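Uncharacterized SnoaL-like protein (Burkholderia thailandensis E264, PDB 3H3H) is of unknown function, but adopts an NTF2-like, SnoaL-type fold as a dimer and probably binds a small molecule in its pocket. Local coordinates at residues E3-A8 with T82-D87; R15-A20 with L75-I80; S88-Y93 with L100-F105. All coordinates share one frame; numbering follows the deposited sequence. Where two conformers were deposited one is given.

Interaction 1: E3-A8 with T82-D87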
ATOM      1  N   GLU B   3      14.377   2.869  13.605  1.00 35.36           N
ATOM      2  CA  GLU B   3      14.789   2.788  12.177  1.00 34.46           C
ATOM      3  C   GLU B   3      13.629   2.299  11.322  1.00 34.25           C
ATOM      4  O   GLU B   3      13.266   1.126  11.396  1.00 36.54           O
ATOM      5  CB  GLU B   3      15.979   1.826  12.004  1.00 35.25           C
ATOM      6  CG  GLU B   3      16.590   1.802  10.581  1.00 34.41           C
ATOM      7  CD  GLU B   3      17.661   0.745  10.403  1.00 33.78           C
ATOM      8  OE1 GLU B   3      17.403  -0.435  10.727  1.00 34.35           O
ATOM      9  OE2 GLU B   3      18.760   1.095   9.921  1.00 28.16           O
ATOM     10  N   PRO B   4      13.034   3.183  10.499  1.00 33.20           N
ATOM     11  CA  PRO B   4      12.046   2.601   9.577  1.00 32.94           C
ATOM     12  C   PRO B   4      12.683   1.580   8.611  1.00 29.77           C
ATOM     13  O   PRO B   4      13.909   1.463   8.527  1.00 29.61           O
ATOM     14  CB  PRO B   4      11.497   3.820   8.814  1.00 33.59           C
ATOM     15  CG  PRO B   4      12.418   4.965   9.144  1.00 35.69           C
ATOM     16  CD  PRO B   4      13.044   4.653  10.454  1.00 32.50           C
ATOM     17  N   ILE B   5      11.835   0.816   7.936  1.00 25.19           N
ATOM     18  CA  ILE B   5      12.253  -0.099   6.881  1.00 22.61           C
ATOM     19  C   ILE B   5      13.263   0.591   6.024  1.00 21.13           C
ATOM     20  O   ILE B   5      13.022   1.680   5.547  1.00 22.75           O
ATOM     21  CB  ILE B   5      11.045  -0.453   5.975  1.00 21.17           C
ATOM     22  CG1 ILE B   5      10.084  -1.331   6.766  1.00 26.61           C
ATOM     23  CG2 ILE B   5      11.545  -1.097   4.689  1.00 23.13           C
ATOM     24  CD1 ILE B   5      10.692  -2.636   7.163  1.00 29.88           C
ATOM     25  N   THR B   6      14.421  -0.024   5.832  1.00 21.10           N
ATOM     26  CA  THR B   6      15.457   0.608   5.060  1.00 22.70           C
ATOM     27  C   THR B   6      15.262   0.394   3.577  1.00 23.31           C
ATOM     28  O   THR B   6      14.567  -0.544   3.157  1.00 21.53           O
ATOM     29  CB  THR B   6      16.834   0.062   5.512  1.00 23.69           C
ATOM     30  OG1 THR B   6      16.826  -1.367   5.395  1.00 24.98           O
ATOM     31  CG2 THR B   6      17.101   0.431   6.967  1.00 24.63           C
ATOM     32  N   GLN B   7      15.845   1.251   2.749  0.50 25.45           N
ATOM     33  CA  GLN B   7      15.700   1.042   1.315  0.50 26.87           C
ATOM     34  C   GLN B   7      16.553  -0.183   0.914  0.50 26.98           C
ATOM     35  O   GLN B   7      16.171  -0.915   0.005  0.50 29.49           O
ATOM     36  CB  GLN B   7      16.051   2.283   0.503  0.50 29.22           C
ATOM     37  CG  GLN B   7      15.026   2.566  -0.619  0.50 26.29           C
ATOM     38  CD  GLN B   7      13.739   3.208  -0.117  0.50 34.34           C
ATOM     39  OE1 GLN B   7      13.713   3.829   0.947  0.50 42.45           O
ATOM     40  NE2 GLN B   7      12.666   3.087  -0.900  0.50 34.42           N
ATOM     41  N   ALA B   8      17.667  -0.430   1.609  1.00 25.01           N
ATOM     42  CA  ALA B   8      18.441  -1.661   1.373  1.00 25.33           C
ATOM     43  C   ALA B   8      17.452  -2.850   1.381  1.00 23.77           C
ATOM     44  O   ALA B   8      17.349  -3.651   0.419  1.00 20.77           O
ATOM     45  CB  ALA B   8      19.512  -1.867   2.442  1.00 25.44           C
ATOM     46  N   THR B  82       9.369   0.139  -5.833  1.00 12.02           N
ATOM     47  CA  THR B  82       9.165  -0.231  -4.456  1.00 12.77           C
ATOM     48  C   THR B  82       9.230   1.029  -3.610  1.00 12.38           C
ATOM     49  O   THR B  82      10.125   1.871  -3.818  1.00 14.81           O
ATOM     50  CB  THR B  82      10.233  -1.194  -3.967  1.00 17.47           C
ATOM     51  OG1 THR B  82       9.953  -2.484  -4.494  1.00 20.37           O
ATOM     52  CG2 THR B  82      10.149  -1.328  -2.474  1.00 22.36           C
ATOM     53  N   LEU B  83       8.324   1.134  -2.660  1.00 11.66           N
ATOM     54  CA  LEU B  83       8.275   2.324  -1.803  1.00 11.60           C
ATOM     55  C   LEU B  83       8.255   1.842  -0.370  1.00 12.20           C
ATOM     56  O   LEU B  83       7.664   0.816  -0.066  1.00 15.03           O
ATOM     57  CB  LEU B  83       7.058   3.136  -2.103  1.00 13.06           C
ATOM     58  CG  LEU B  83       6.992   3.527  -3.588  1.00 15.41           C
ATOM     59  CD1 LEU B  83       6.098   2.526  -4.365  1.00 13.43           C
ATOM     60  CD2 LEU B  83       6.457   4.944  -3.704  1.00 14.32           C
ATOM     61  N   ALA B  84       8.969   2.541   0.484  1.00  9.24           N
ATOM     62  CA  ALA B  84       9.118   2.109   1.882  1.00 11.53           C
ATOM     63  C   ALA B  84       8.310   2.980   2.813  1.00 10.96           C
ATOM     64  O   ALA B  84       8.325   4.189   2.717  1.00  9.57           O
ATOM     65  CB  ALA B  84      10.618   2.160   2.280  1.00 12.02           C
ATOM     66  N   GLY B  85       7.661   2.328   3.780  1.00 13.36           N
ATOM     67  CA  GLY B  85       6.950   3.019   4.834  1.00 12.29           C
ATOM     68  C   GLY B  85       7.582   2.803   6.194  1.00 15.74           C
ATOM     69  O   GLY B  85       8.791   2.762   6.334  1.00 19.19           O
ATOM     70  N   VAL B  86       6.776   2.760   7.242  1.00 14.28           N
ATOM     71  CA  VAL B  86       7.355   2.614   8.593  1.00 14.62           C
ATOM     72  C   VAL B  86       7.763   1.180   8.837  1.00 15.48           C
ATOM     73  O   VAL B  86       8.934   0.847   9.067  1.00 17.80           O
ATOM     74  CB  VAL B  86       6.332   3.106   9.637  1.00 15.54           C
ATOM     75  CG1 VAL B  86       6.785   2.815  11.112  1.00 14.80           C
ATOM     76  CG2 VAL B  86       6.088   4.579   9.410  1.00 14.04           C
ATOM     77  N   ASP B  87       6.778   0.300   8.739  1.00 13.04           N
ATOM     78  CA  ASP B  87       7.037  -1.123   8.947  1.00 17.69           C
ATOM     79  C   ASP B  87       6.595  -1.897   7.720  1.00 17.32           C
ATOM     80  O   ASP B  87       6.500  -3.140   7.761  1.00 19.03           O
ATOM     81  CB  ASP B  87       6.295  -1.631  10.178  1.00 19.75           C
ATOM     82  CG  ASP B  87       4.773  -1.762   9.977  1.00 30.37           C
ATOM     83  OD1 ASP B  87       4.198  -1.371   8.927  1.00 39.92           O
ATOM     84  OD2 ASP B  87       4.147  -2.297  10.913  1.00 44.82           O
TER
HETATM   85  O   HOH W   1      10.914   3.832   5.568  1.00 32.51           O
HETATM   86  O   HOH W   2      12.743   2.921  -3.624  1.00 28.54           O

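Interaction 2: R15-A20 with L75-I80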
ATOM      1  N   ARG B  15      13.222  -7.612  -4.959  0.50 17.12           N
ATOM      2  CA  ARG B  15      13.880  -8.419  -5.973  0.50 16.82           C
ATOM      3  C   ARG B  15      13.738  -9.913  -5.675  0.50 15.44           C
ATOM      4  O   ARG B  15      13.524 -10.704  -6.590  0.50 16.43           O
ATOM      5  CB  ARG B  15      15.359  -8.015  -6.112  0.50 18.14           C
ATOM      6  CG  ARG B  15      16.156  -8.838  -7.116  0.50 20.59           C
ATOM      7  CD  ARG B  15      16.310  -8.214  -8.513  0.50 21.55           C
ATOM      8  NE  ARG B  15      17.357  -8.918  -9.231  0.50 27.37           N
ATOM      9  CZ  ARG B  15      18.619  -8.501  -9.308  0.50 21.07           C
ATOM     10  NH1 ARG B  15      19.519  -9.221  -9.964  0.50 32.33           N
ATOM     11  NH2 ARG B  15      18.980  -7.361  -8.735  0.50 25.72           N
ATOM     12  N   GLU B  16      13.825 -10.313  -4.409  1.00 13.71           N
ATOM     13  CA  GLU B  16      13.678 -11.725  -4.078  1.00 12.97           C
ATOM     14  C   GLU B  16      12.236 -12.139  -4.252  1.00 14.09           C
ATOM     15  O   GLU B  16      11.997 -13.203  -4.780  1.00 14.94           O
ATOM     16  CB  GLU B  16      14.156 -12.042  -2.660  1.00 15.10           C
ATOM     17  CG  GLU B  16      15.594 -11.771  -2.485  1.00 12.12           C
ATOM     18  CD  GLU B  16      16.100 -12.024  -1.059  1.00 18.18           C
ATOM     19  OE1 GLU B  16      15.317 -12.225  -0.122  1.00 20.78           O
ATOM     20  OE2 GLU B  16      17.311 -11.959  -0.862  1.00 18.84           O
ATOM     21  N   TRP B  17      11.278 -11.300  -3.833  1.00 10.98           N
ATOM     22  CA  TRP B  17       9.871 -11.670  -3.890  1.00 11.97           C
ATOM     23  C   TRP B  17       9.429 -11.787  -5.337  1.00 14.98           C
ATOM     24  O   TRP B  17       8.780 -12.762  -5.715  1.00 11.70           O
ATOM     25  CB  TRP B  17       9.002 -10.599  -3.177  1.00 13.46           C
ATOM     26  CG  TRP B  17       7.606 -10.953  -3.044  1.00 10.19           C
ATOM     27  CD1 TRP B  17       7.007 -11.647  -2.018  1.00 11.11           C
ATOM     28  CD2 TRP B  17       6.559 -10.500  -3.882  1.00 11.64           C
ATOM     29  NE1 TRP B  17       5.657 -11.754  -2.256  1.00 13.32           N
ATOM     30  CE2 TRP B  17       5.343 -10.987  -3.345  1.00 13.17           C
ATOM     31  CE3 TRP B  17       6.527  -9.751  -5.056  1.00 13.36           C
ATOM     32  CZ2 TRP B  17       4.114 -10.769  -3.965  1.00 13.69           C
ATOM     33  CZ3 TRP B  17       5.283  -9.489  -5.638  1.00 14.86           C
ATOM     34  CH2 TRP B  17       4.109 -10.013  -5.113  1.00 14.39           C
ATOM     35  N   ILE B  18       9.777 -10.807  -6.174  1.00 14.67           N
ATOM     36  CA  ILE B  18       9.455 -10.868  -7.603  1.00 11.48           C
ATOM     37  C   ILE B  18      10.111 -12.104  -8.249  1.00 13.75           C
ATOM     38  O   ILE B  18       9.472 -12.850  -8.981  1.00 13.37           O
ATOM     39  CB  ILE B  18       9.916  -9.607  -8.316  1.00 11.75           C
ATOM     40  CG1 ILE B  18       9.082  -8.412  -7.889  1.00 13.06           C
ATOM     41  CG2 ILE B  18       9.884  -9.762  -9.873  1.00 12.96           C
ATOM     42  CD1 ILE B  18       7.676  -8.376  -8.443  1.00 11.30           C
ATOM     43  N   ASP B  19      11.366 -12.307  -7.938  1.00 12.95           N
ATOM     44  CA  ASP B  19      12.089 -13.438  -8.536  1.00 15.62           C
ATOM     45  C   ASP B  19      11.493 -14.747  -8.078  1.00 12.45           C
ATOM     46  O   ASP B  19      11.470 -15.683  -8.867  1.00 16.16           O
ATOM     47  CB  ASP B  19      13.559 -13.387  -8.192  1.00 15.57           C
ATOM     48  CG  ASP B  19      14.307 -12.308  -8.975  1.00 15.92           C
ATOM     49  OD1 ASP B  19      13.726 -11.669  -9.870  1.00 20.82           O
ATOM     50  OD2 ASP B  19      15.481 -12.090  -8.679  1.00 17.81           O
ATOM     51  N   ALA B  20      11.019 -14.834  -6.836  1.00 11.91           N
ATOM     52  CA  ALA B  20      10.485 -16.098  -6.319  1.00 13.63           C
ATOM     53  C   ALA B  20       9.178 -16.450  -7.046  1.00 13.43           C
ATOM     54  O   ALA B  20       8.953 -17.601  -7.450  1.00 11.32           O
ATOM     55  CB  ALA B  20      10.254 -16.031  -4.815  1.00 11.66           C
ATOM     56  N   LEU B  75       3.119 -17.744 -15.172  1.00 19.77           N
ATOM     57  CA  LEU B  75       2.898 -16.557 -14.370  1.00 17.38           C
ATOM     58  C   LEU B  75       4.173 -15.733 -14.324  1.00 16.19           C
ATOM     59  O   LEU B  75       5.269 -16.259 -14.138  1.00 14.69           O
ATOM     60  CB  LEU B  75       2.519 -16.943 -12.924  1.00 14.23           C
ATOM     61  CG  LEU B  75       2.367 -15.812 -11.904  1.00 16.16           C
ATOM     62  CD1 LEU B  75       1.370 -16.069 -10.728  1.00 16.95           C
ATOM     63  CD2 LEU B  75       3.735 -15.448 -11.261  1.00 15.37           C
ATOM     64  N   HIS B  76       4.016 -14.420 -14.457  1.00 17.92           N
ATOM     65  CA  HIS B  76       5.177 -13.540 -14.465  1.00 15.48           C
ATOM     66  C   HIS B  76       4.778 -12.187 -13.997  1.00 14.69           C
ATOM     67  O   HIS B  76       3.809 -11.665 -14.510  1.00 17.29           O
ATOM     68  CB  HIS B  76       5.696 -13.446 -15.889  1.00 15.48           C
ATOM     69  CG  HIS B  76       6.924 -12.601 -15.999  1.00 15.30           C
ATOM     70  ND1 HIS B  76       8.166 -13.057 -15.622  1.00 18.08           N
ATOM     71  CD2 HIS B  76       7.089 -11.321 -16.392  1.00 14.82           C
ATOM     72  CE1 HIS B  76       9.049 -12.088 -15.772  1.00 18.80           C
ATOM     73  NE2 HIS B  76       8.427 -11.034 -16.266  1.00 22.81           N
ATOM     74  N   PHE B  77       5.554 -11.615 -13.070  1.00 13.51           N
ATOM     75  CA  PHE B  77       5.303 -10.278 -12.543  1.00 12.90           C
ATOM     76  C   PHE B  77       6.420  -9.371 -13.009  1.00 16.68           C
ATOM     77  O   PHE B  77       7.561  -9.776 -12.985  1.00 16.82           O
ATOM     78  CB  PHE B  77       5.374 -10.291 -11.040  1.00 13.57           C
ATOM     79  CG  PHE B  77       4.278 -11.077 -10.362  1.00 12.55           C
ATOM     80  CD1 PHE B  77       3.114 -11.462 -11.038  1.00 13.32           C
ATOM     81  CD2 PHE B  77       4.374 -11.352  -9.045  1.00 13.39           C
ATOM     82  CE1 PHE B  77       2.115 -12.146 -10.349  1.00 15.88           C
ATOM     83  CE2 PHE B  77       3.395 -12.054  -8.340  1.00 11.17           C
ATOM     84  CZ  PHE B  77       2.262 -12.428  -8.981  1.00 13.71           C
ATOM     85  N   GLU B  78       6.084  -8.151 -13.429  1.00 12.28           N
ATOM     86  CA  GLU B  78       7.116  -7.150 -13.752  1.00 12.02           C
ATOM     87  C   GLU B  78       7.204  -6.138 -12.658  1.00 13.45           C
ATOM     88  O   GLU B  78       6.261  -5.384 -12.445  1.00 13.97           O
ATOM     89  CB  GLU B  78       6.837  -6.428 -15.119  1.00 12.63           C
ATOM     90  CG  GLU B  78       7.802  -5.292 -15.384  1.00 15.61           C
ATOM     91  CD  GLU B  78       7.673  -4.707 -16.763  1.00 16.40           C
ATOM     92  OE1 GLU B  78       6.818  -5.163 -17.540  1.00 13.73           O
ATOM     93  OE2 GLU B  78       8.442  -3.789 -17.041  1.00 12.75           O
ATOM     94  N   TRP B  79       8.373  -6.025 -12.054  1.00 13.56           N
ATOM     95  CA  TRP B  79       8.607  -5.050 -10.991  1.00 15.36           C
ATOM     96  C   TRP B  79       8.725  -3.634 -11.505  1.00 13.90           C
ATOM     97  O   TRP B  79       9.585  -3.350 -12.339  1.00 14.58           O
ATOM     98  CB  TRP B  79       9.847  -5.433 -10.249  1.00 15.69           C
ATOM     99  CG  TRP B  79      10.220  -4.600  -9.093  1.00 17.05           C
ATOM    100  CD1 TRP B  79       9.415  -3.856  -8.312  1.00 14.66           C
ATOM    101  CD2 TRP B  79      11.543  -4.477  -8.536  1.00 16.05           C
ATOM    102  NE1 TRP B  79      10.126  -3.240  -7.335  1.00 16.36           N
ATOM    103  CE2 TRP B  79      11.446  -3.600  -7.444  1.00 19.63           C
ATOM    104  CE3 TRP B  79      12.786  -5.027  -8.853  1.00 21.20           C
ATOM    105  CZ2 TRP B  79      12.538  -3.280  -6.641  1.00 17.02           C
ATOM    106  CZ3 TRP B  79      13.909  -4.673  -8.070  1.00 23.21           C
ATOM    107  CH2 TRP B  79      13.777  -3.795  -6.995  1.00 23.91           C
ATOM    108  N   ILE B  80       7.835  -2.766 -11.058  1.00 13.67           N
ATOM    109  CA  ILE B  80       7.842  -1.345 -11.443  1.00 11.87           C
ATOM    110  C   ILE B  80       8.519  -0.473 -10.400  1.00 12.12           C
ATOM    111  O   ILE B  80       9.505   0.197 -10.717  1.00 14.90           O
ATOM    112  CB  ILE B  80       6.438  -0.813 -11.740  1.00 11.03           C
ATOM    113  CG1 ILE B  80       5.815  -1.613 -12.892  1.00 15.83           C
ATOM    114  CG2 ILE B  80       6.486   0.682 -12.036  1.00  9.93           C
ATOM    115  CD1 ILE B  80       4.307  -1.359 -13.088  1.00 14.41           C
TER

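Interaction 3: S88-Y93 with L100-F105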
ATOM      1  N   SER B  88       6.436  -1.187   6.603  1.00 15.80           N
ATOM      2  CA  SER B  88       5.917  -1.813   5.398  1.00 12.67           C
ATOM      3  C   SER B  88       6.705  -1.417   4.150  1.00 12.66           C
ATOM      4  O   SER B  88       7.424  -0.370   4.138  1.00 13.14           O
ATOM      5  CB  SER B  88       4.455  -1.490   5.216  1.00 14.53           C
ATOM      6  OG  SER B  88       4.178  -0.099   5.200  1.00 18.13           O
ATOM      7  N   VAL B  89       6.597  -2.287   3.155  1.00 11.76           N
ATOM      8  CA  VAL B  89       7.145  -2.074   1.824  1.00 12.69           C
ATOM      9  C   VAL B  89       5.969  -2.206   0.882  1.00 15.11           C
ATOM     10  O   VAL B  89       5.118  -3.072   1.059  1.00 13.97           O
ATOM     11  CB  VAL B  89       8.227  -3.111   1.506  1.00 16.53           C
ATOM     12  CG1 VAL B  89       8.661  -3.081   0.070  1.00 18.06           C
ATOM     13  CG2 VAL B  89       9.467  -2.841   2.407  1.00 19.20           C
ATOM     14  N   ALA B  90       5.923  -1.371  -0.133  1.00 11.98           N
ATOM     15  CA  ALA B  90       4.886  -1.470  -1.162  1.00  8.99           C
ATOM     16  C   ALA B  90       5.564  -1.805  -2.443  1.00 13.68           C
ATOM     17  O   ALA B  90       6.491  -1.090  -2.851  1.00 13.62           O
ATOM     18  CB  ALA B  90       4.151  -0.126  -1.340  1.00 11.16           C
ATOM     19  N   ILE B  91       5.168  -2.915  -3.049  1.00 11.57           N
ATOM     20  CA  ILE B  91       5.708  -3.318  -4.329  1.00 10.57           C
ATOM     21  C   ILE B  91       4.659  -3.043  -5.382  1.00 11.40           C
ATOM     22  O   ILE B  91       3.579  -3.589  -5.327  1.00 12.10           O
ATOM     23  CB  ILE B  91       6.108  -4.802  -4.374  1.00 13.33           C
ATOM     24  CG1 ILE B  91       7.145  -5.122  -3.261  1.00 11.13           C
ATOM     25  CG2 ILE B  91       6.705  -5.180  -5.792  1.00 14.24           C
ATOM     26  CD1 ILE B  91       7.637  -6.621  -3.299  1.00 11.72           C
ATOM     27  N   HIS B  92       5.037  -2.252  -6.385  1.00 12.51           N
ATOM     28  CA  HIS B  92       4.162  -1.903  -7.492  1.00 12.60           C
ATOM     29  C   HIS B  92       4.689  -2.738  -8.636  1.00 15.07           C
ATOM     30  O   HIS B  92       5.879  -2.710  -8.958  1.00 11.03           O
ATOM     31  CB  HIS B  92       4.252  -0.395  -7.715  1.00 14.42           C
ATOM     32  CG  HIS B  92       3.445   0.116  -8.852  1.00 16.29           C
ATOM     33  ND1 HIS B  92       2.148  -0.287  -9.090  1.00 11.93           N
ATOM     34  CD2 HIS B  92       3.751   1.023  -9.808  1.00 13.46           C
ATOM     35  CE1 HIS B  92       1.694   0.348 -10.161  1.00 16.55           C
ATOM     36  NE2 HIS B  92       2.630   1.174 -10.595  1.00 15.79           N
ATOM     37  N   TYR B  93       3.792  -3.487  -9.250  1.00 11.66           N
ATOM     38  CA  TYR B  93       4.206  -4.391 -10.301  1.00 14.28           C
ATOM     39  C   TYR B  93       3.070  -4.661 -11.238  1.00 13.31           C
ATOM     40  O   TYR B  93       1.929  -4.253 -10.993  1.00 14.02           O
ATOM     41  CB  TYR B  93       4.702  -5.699  -9.681  1.00 14.40           C
ATOM     42  CG  TYR B  93       3.670  -6.533  -8.956  1.00 13.53           C
ATOM     43  CD1 TYR B  93       3.375  -6.324  -7.631  1.00 14.99           C
ATOM     44  CD2 TYR B  93       3.048  -7.630  -9.576  1.00 11.24           C
ATOM     45  CE1 TYR B  93       2.490  -7.133  -6.984  1.00 13.42           C
ATOM     46  CE2 TYR B  93       2.171  -8.425  -8.920  1.00 12.89           C
ATOM     47  CZ  TYR B  93       1.901  -8.202  -7.615  1.00 13.86           C
ATOM     48  OH  TYR B  93       1.002  -9.032  -6.951  1.00 14.56           O
ATOM     49  N   LEU B 100      -2.385  -4.000 -13.261  1.00 16.08           N
ATOM     50  CA  LEU B 100      -1.488  -3.225 -12.442  1.00 12.26           C
ATOM     51  C   LEU B 100      -1.759  -3.616 -11.002  1.00 13.54           C
ATOM     52  O   LEU B 100      -2.895  -3.761 -10.577  1.00 14.88           O
ATOM     53  CB  LEU B 100      -1.721  -1.764 -12.648  1.00 15.74           C
ATOM     54  CG  LEU B 100      -0.601  -0.792 -12.346  1.00 25.60           C
ATOM     55  CD1 LEU B 100       0.702  -1.069 -13.162  1.00 19.20           C
ATOM     56  CD2 LEU B 100      -1.133   0.652 -12.558  1.00 21.40           C
ATOM     57  N   ALA B 101      -0.684  -3.773 -10.244  1.00 11.51           N
ATOM     58  CA  ALA B 101      -0.757  -4.233  -8.888  1.00 10.61           C
ATOM     59  C   ALA B 101       0.084  -3.407  -7.962  1.00 11.20           C
ATOM     60  O   ALA B 101       1.117  -2.848  -8.298  1.00 13.42           O
ATOM     61  CB  ALA B 101      -0.261  -5.707  -8.796  1.00 11.16           C
ATOM     62  N   LEU B 102      -0.361  -3.396  -6.724  1.00 12.55           N
ATOM     63  CA  LEU B 102       0.324  -2.690  -5.656  1.00 12.30           C
ATOM     64  C   LEU B 102       0.039  -3.466  -4.372  1.00 13.03           C
ATOM     65  O   LEU B 102      -1.072  -3.517  -3.838  1.00 12.86           O
ATOM     66  CB  LEU B 102      -0.151  -1.260  -5.526  1.00 13.02           C
ATOM     67  CG  LEU B 102       0.531  -0.364  -4.506  1.00 13.46           C
ATOM     68  CD1 LEU B 102       0.496  -0.801  -3.037  1.00 12.09           C
ATOM     69  CD2 LEU B 102       2.033  -0.185  -4.906  1.00 16.71           C
ATOM     70  N   GLU B 103       1.090  -4.147  -3.884  1.00 12.55           N
ATOM     71  CA  GLU B 103       0.993  -5.020  -2.757  1.00 11.85           C
ATOM     72  C   GLU B 103       1.773  -4.423  -1.621  1.00 11.30           C
ATOM     73  O   GLU B 103       2.939  -4.098  -1.763  1.00 12.48           O
ATOM     74  CB  GLU B 103       1.495  -6.434  -3.155  1.00 15.50           C
ATOM     75  CG  GLU B 103       0.941  -7.558  -2.367  1.00 18.28           C
ATOM     76  CD  GLU B 103       0.687  -8.787  -3.225  1.00 15.65           C
ATOM     77  OE1 GLU B 103       0.913  -9.904  -2.737  1.00 21.39           O
ATOM     78  OE2 GLU B 103       0.371  -8.668  -4.429  1.00 19.63           O
ATOM     79  N   VAL B 104       1.128  -4.321  -0.463  1.00 10.88           N
ATOM     80  CA  VAL B 104       1.732  -3.741   0.706  1.00 12.70           C
ATOM     81  C   VAL B 104       2.064  -4.885   1.661  1.00 14.74           C
ATOM     82  O   VAL B 104       1.184  -5.736   1.973  1.00 13.04           O
ATOM     83  CB  VAL B 104       0.781  -2.792   1.388  1.00 14.41           C
ATOM     84  CG1 VAL B 104       1.444  -2.234   2.629  1.00 14.72           C
ATOM     85  CG2 VAL B 104       0.403  -1.605   0.415  1.00 17.26           C
ATOM     86  N   PHE B 105       3.314  -4.868   2.152  1.00 13.53           N
ATOM     87  CA  PHE B 105       3.791  -5.900   3.034  1.00 13.68           C
ATOM     88  C   PHE B 105       4.239  -5.308   4.332  1.00 10.68           C
ATOM     89  O   PHE B 105       5.137  -4.447   4.374  1.00 13.32           O
ATOM     90  CB  PHE B 105       4.991  -6.591   2.417  1.00 13.54           C
ATOM     91  CG  PHE B 105       4.752  -7.137   1.030  1.00 13.94           C
ATOM     92  CD1 PHE B 105       4.927  -6.352  -0.112  1.00 12.83           C
ATOM     93  CD2 PHE B 105       4.399  -8.463   0.842  1.00 14.15           C
ATOM     94  CE1 PHE B 105       4.705  -6.868  -1.354  1.00 12.37           C
ATOM     95  CE2 PHE B 105       4.184  -8.990  -0.434  1.00 13.87           C
ATOM     96  CZ  PHE B 105       4.334  -8.205  -1.531  1.00 13.86           C
TER

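Interaction 1: E3-A8 with T82-D87
I5 meets the turn after strand 78-84 through its backbone: its N donates to V86 O at 3.1 Å, with a nearly straight N-H...O angle of 167°. The donor comes in tilted 30° from the carbonyl plane of V86. This is the one direct hydrogen bond between 3-8 and 82-87, which run in roughly opposite directions.

Water carries the other polar links. One molecule lies between I5 O and G85 O and donates to I5 O; its leg to G85 O is too short to be trusted. A second water accepts from Q7 NE2 at 2.7 Å and reaches T82 O at 2.8 Å. Q7 was modelled in two conformers, so this bridge holds for the one described, whose chain bends at chi2 and brings the amide down over the strand.

Van der Waals packing is centred on I5 and A84. I5 has CG1 beside its own backbone N (chi1 -70°), which lays this branch against the backbone of V86 and D87, with CG1 3.4 Å from V86 O and 3.7 Å from D87 C. The other branch, CG2, faces A84 CB at 4.2 Å, the apolar part of the packing. A84 CB is also approached by the Q7 amide, with Q7 OE1 3.8 Å away, while P4 rests CB against G85 O, also at 3.8 Å.

The contact brings the N-terminal arm, just ahead of helix 7-22, against the end of strand 78-84, outermost in its own chain, where A84 makes backbone hydrogen bonds to the second subunit. T6 caps that helix by bonding F9 N, and I5 also packs on V89 of strand 88-94. Beyond the turn, D87 OD1 pairs with H106 of strand 100-107, while P4 and V86 touch Q46 and P51 of the second subunit.

Interaction 2: R15-A20 with L75-I80
F77 and W79 receive I18 and its neighbours where helix 7-22 packs on the curved sheet, the helix-on-sheet arrangement of the NTF2-like fold to which SnoaL-like proteins belong. Just before the strand, L75 works indirectly: its CD2 lies 3.8 Å above one face of the F77 ring, toward the rim, and its carbonyl takes a hydrogen bond from H24.

F77 comes next, its backbone N held by N22. I18 CD1 reaches F77 CB at 4.0 Å and lies at the edge of the ring, close to its plane. On the W17 side the two aromatic planes are inclined by only 26°, yet they are slid so far apart, with 5.8 Å between the centroids of the F77 ring and the six-membered ring of W17, that they barely overlap. Contact is made by W17 CH2 and F77 CE2, 3.9 Å apart. W21 and Y93 add further rings around F77, and an unknown ligand is bound about 4 Å from its side chain, consistent with F77 lining a pocket.

W79 follows on the strand. Its side chain runs at about a right angle to that of I18, and W79 CB takes I18 CG1 at 3.9 Å. NE1, on the five-membered ring, bonds T82 OG1. With CG anti to the backbone N (chi1 -177°), the six-membered ring extends toward R15, and W79 CZ3 lies 4.1 Å from R15 CB.

Interaction 3: S88-Y93 with L100-F105
V89 and F105, I91 and E103, and Y93 and A101 form three antiparallel hydrogen-bonded pairs, each closed by two N-H...O bonds. The straightest runs from E103 N to I91 O, 2.9 Å at 171°. Between them A90 faces V104 and H92 faces L102 as non-hydrogen-bonded pairs, accompanied by CA-H...O contacts such as A90 CA to E103 O.

A101 O is gripped twice. Y93 N and H92 ND1 reach it from opposite faces of its carbonyl plane, and ND1 lies 2.9 Å from A101 O. The bond fixes the rotation of the imidazole, whose CE1 edge then meets L100 CG at 3.4 Å.

The strands are the arms of a beta hairpin, 88-94 with 100-107, inside the six-stranded mixed sheet of this NTF2-like fold, between strands 78-84 and 113-121. Helix 7-22 covers the face bearing V89, I91, Y93, E103 and F105; the face of A90, H92, L102 and V104 meets the second subunit, where H92 packs on its own counterpart and S88 OG bonds H119 of that subunit.

On the helix-covered face a second side-chain hydrogen bond forms. Y93 OH donates to E103 OE2 at 2.6 Å, on the syn side of the carboxylate and 27° out of its plane, and an unknown ligand lies about 3 Å from the E103 side chain.

Aliphatic groups meet aromatic ones beside it. Y93 CG takes the crowded position between the backbone N and carbonyl carbon (chi1 66°), folding the ring back across the neighbouring strand: A101 CB sits 3.5 Å from the Y93 ring centroid, a CH-pi contact over the face. Farther along, I91 CD1 touches F105 CE1 at 3.5 Å.

In the fold
Interactions 1 and 2 join helix 7-22 and its leading arm to strand 78-84; interaction 3 ties the next two strands of the sheet. Interaction 1, farthest from the chain's centre, is partly buried and combines one backbone bond and water bridges with some I5-A84 packing. Interaction 2 is buried, aromatic and aliphatic, and meets no other subunit. Interaction 3, the most extensive, adds buried polar side chains to strand pairing. Backbone hydrogen bonds link 1 to 3 (L83 O to A90 N) and 2 to 3 (I80 N to H92 O). With W17 on F105 and E103, and the unknown ligand near F77 and E103, 2 and 3 probably border one pocket; 1 and 3 touch the second subunit.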